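PDB 6LA0: glycoside hydrolase family 5 from Aspergillus oryzae, which hydrolyses glycosidic bonds as a secreted rutinosidase of the cellulase A family and is predicted to act as an exo-1,3-beta-glucanase. Local coordinates for residues W214-K217 and Y218-A221. Residues are numbered along the deposited sequence; the frame is centred on the assembly and turned at random.
Sequences WVLK and YIRA
Leu216 meets the next turn of its helix on two fronts: its CD1 lies 4.2 Å from CG2 of Ile219, an apolar contact between branches, and its CG stands 4.3 Å from CG of Arg220. The Arg220 contact follows from chi1 of -70°, which sets CG beside the backbone N and brings it 3.4 Å from Leu216 O, the same oxygen that accepts Arg220 N at 3.0 Å. Three further i to i+4 bonds, Tyr218 N to Trp214 O, Ile219 N to Val215 O (2.9 Å) and Ala221 N to Lys217 O, establish a regular alpha-helical repeat, all four N-H...O angles falling between 157° and 166°. These two turns belong to helix 209-229 of the TIM-barrel fold of family 5, which packs on strand 235-237 through Val215 and Ile219 against Phe237 and touches helix 158-176 through Ala221 on Phe161. Within the first turn, Lys217 has CG anti to its backbone N and runs straight through chi2, placing CD over one face of the Trp214 indole, 3.8 Å above the plane and displaced toward the rim; the chain bends at chi4 before the amine, which makes a cation-pi contact with Phe161. Tyr218 is buried, its CB 3.4 Å from Val215 O, while its ring meets Trp154 edge-to-face and its OH is hydrogen-bonded to Pro188 O.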
loop_
_atom_site.group_PDB
_atom_site.type_symbol
_atom_site.label_atom_id
_atom_site.label_comp_id
_atom_site.label_asym_id
_atom_site.label_seq_id
_atom_site.Cartn_x
_atom_site.Cartn_y
_atom_site.Cartn_z
ATOM N N TRP A 214 -10.154 -16.198 9.731
ATOM C CA TRP A 214 -11.076 -15.203 9.189
ATOM C C TRP A 214 -10.481 -14.523 7.962
ATOM O O TRP A 214 -11.186 -14.295 6.973
ATOM C CB TRP A 214 -11.442 -14.172 10.263
ATOM C CG TRP A 214 -12.683 -13.375 9.908
ATOM C CD1 TRP A 214 -12.731 -12.080 9.465
ATOM C CD2 TRP A 214 -14.046 -13.838 9.948
ATOM N NE1 TRP A 214 -14.038 -11.713 9.226
ATOM C CE2 TRP A 214 -14.863 -12.769 9.521
ATOM C CE3 TRP A 214 -14.650 -15.045 10.316
ATOM C CZ2 TRP A 214 -16.263 -12.873 9.448
ATOM C CZ3 TRP A 214 -16.047 -15.153 10.231
ATOM C CH2 TRP A 214 -16.832 -14.069 9.800
ATOM N N VAL A 215 -9.182 -14.204 8.000
ATOM C CA VAL A 215 -8.525 -13.608 6.837
ATOM C C VAL A 215 -8.612 -14.543 5.633
ATOM O O VAL A 215 -8.917 -14.113 4.513
ATOM C CB VAL A 215 -7.066 -13.249 7.174
ATOM C CG1 VAL A 215 -6.328 -12.740 5.936
ATOM C CG2 VAL A 215 -7.039 -12.206 8.271
ATOM N N LEU A 216 -8.331 -15.838 5.845
ATOM C CA LEU A 216 -8.448 -16.820 4.769
ATOM C C LEU A 216 -9.871 -16.897 4.232
ATOM O O LEU A 216 -10.078 -16.939 3.016
ATOM C CB LEU A 216 -8.002 -18.199 5.257
ATOM C CG LEU A 216 -7.874 -19.277 4.175
ATOM C CD1 LEU A 216 -6.652 -19.019 3.302
ATOM C CD2 LEU A 216 -7.818 -20.673 4.791
ATOM N N LYS A 217 -10.863 -16.947 5.116
ATOM C CA LYS A 217 -12.252 -16.897 4.646
ATOM C C LYS A 217 -12.463 -15.717 3.699
ATOM O O LYS A 217 -13.007 -15.878 2.596
ATOM C CB LYS A 217 -13.211 -16.824 5.835
ATOM C CG LYS A 217 -14.672 -16.580 5.459
ATOM C CD LYS A 217 -15.518 -16.447 6.723
ATOM C CE LYS A 217 -16.876 -15.806 6.438
ATOM N NZ LYS A 217 -17.832 -16.804 5.872
ATOM N N TYR A 218 -11.984 -14.526 4.094
ATOM C CA TYR A 218 -12.141 -13.330 3.265
ATOM C C TYR A 218 -11.424 -13.465 1.928
ATOM O O TYR A 218 -12.001 -13.184 0.874
ATOM C CB TYR A 218 -11.613 -12.102 4.010
ATOM C CG TYR A 218 -11.693 -10.791 3.222
ATOM C CD1 TYR A 218 -12.924 -10.292 2.794
ATOM C CD2 TYR A 218 -10.549 -10.049 2.941
ATOM C CE1 TYR A 218 -13.017 -9.092 2.083
ATOM C CE2 TYR A 218 -10.629 -8.832 2.242
ATOM C CZ TYR A 218 -11.873 -8.364 1.820
ATOM O OH TYR A 218 -11.958 -7.187 1.123
ATOM N N ILE A 219 -10.144 -13.864 1.948
ATOM C CA ILE A 219 -9.388 -13.818 0.700
ATOM C C ILE A 219 -9.913 -14.860 -0.279
ATOM O O ILE A 219 -9.887 -14.642 -1.491
ATOM C CB ILE A 219 -7.867 -13.952 0.947
ATOM C CG1 ILE A 219 -7.075 -13.553 -0.305
ATOM C CG2 ILE A 219 -7.468 -15.360 1.350
ATOM C CD1 ILE A 219 -7.206 -12.095 -0.706
ATOM N N ARG A 220 -10.405 -15.998 0.214
ATOM C CA ARG A 220 -10.977 -16.976 -0.707
ATOM C C ARG A 220 -12.303 -16.464 -1.265
ATOM O O ARG A 220 -12.603 -16.639 -2.454
ATOM C CB ARG A 220 -11.148 -18.328 -0.003
ATOM C CG ARG A 220 -9.821 -19.052 0.310
ATOM C CD ARG A 220 -9.987 -20.572 0.436
ATOM N NE ARG A 220 -10.253 -21.200 -0.861
ATOM C CZ ARG A 220 -10.750 -22.430 -1.017
ATOM N NH1 ARG A 220 -10.971 -22.912 -2.238
ATOM N NH2 ARG A 220 -11.046 -23.169 0.041
ATOM N N ALA A 221 -13.094 -15.803 -0.430
ATOM C CA ALA A 221 -14.343 -15.229 -0.919
ATOM C C ALA A 221 -14.077 -14.203 -2.016
ATOM O O ALA A 221 -14.810 -14.147 -3.010
ATOM C CB ALA A 221 -15.110 -14.608 0.240
#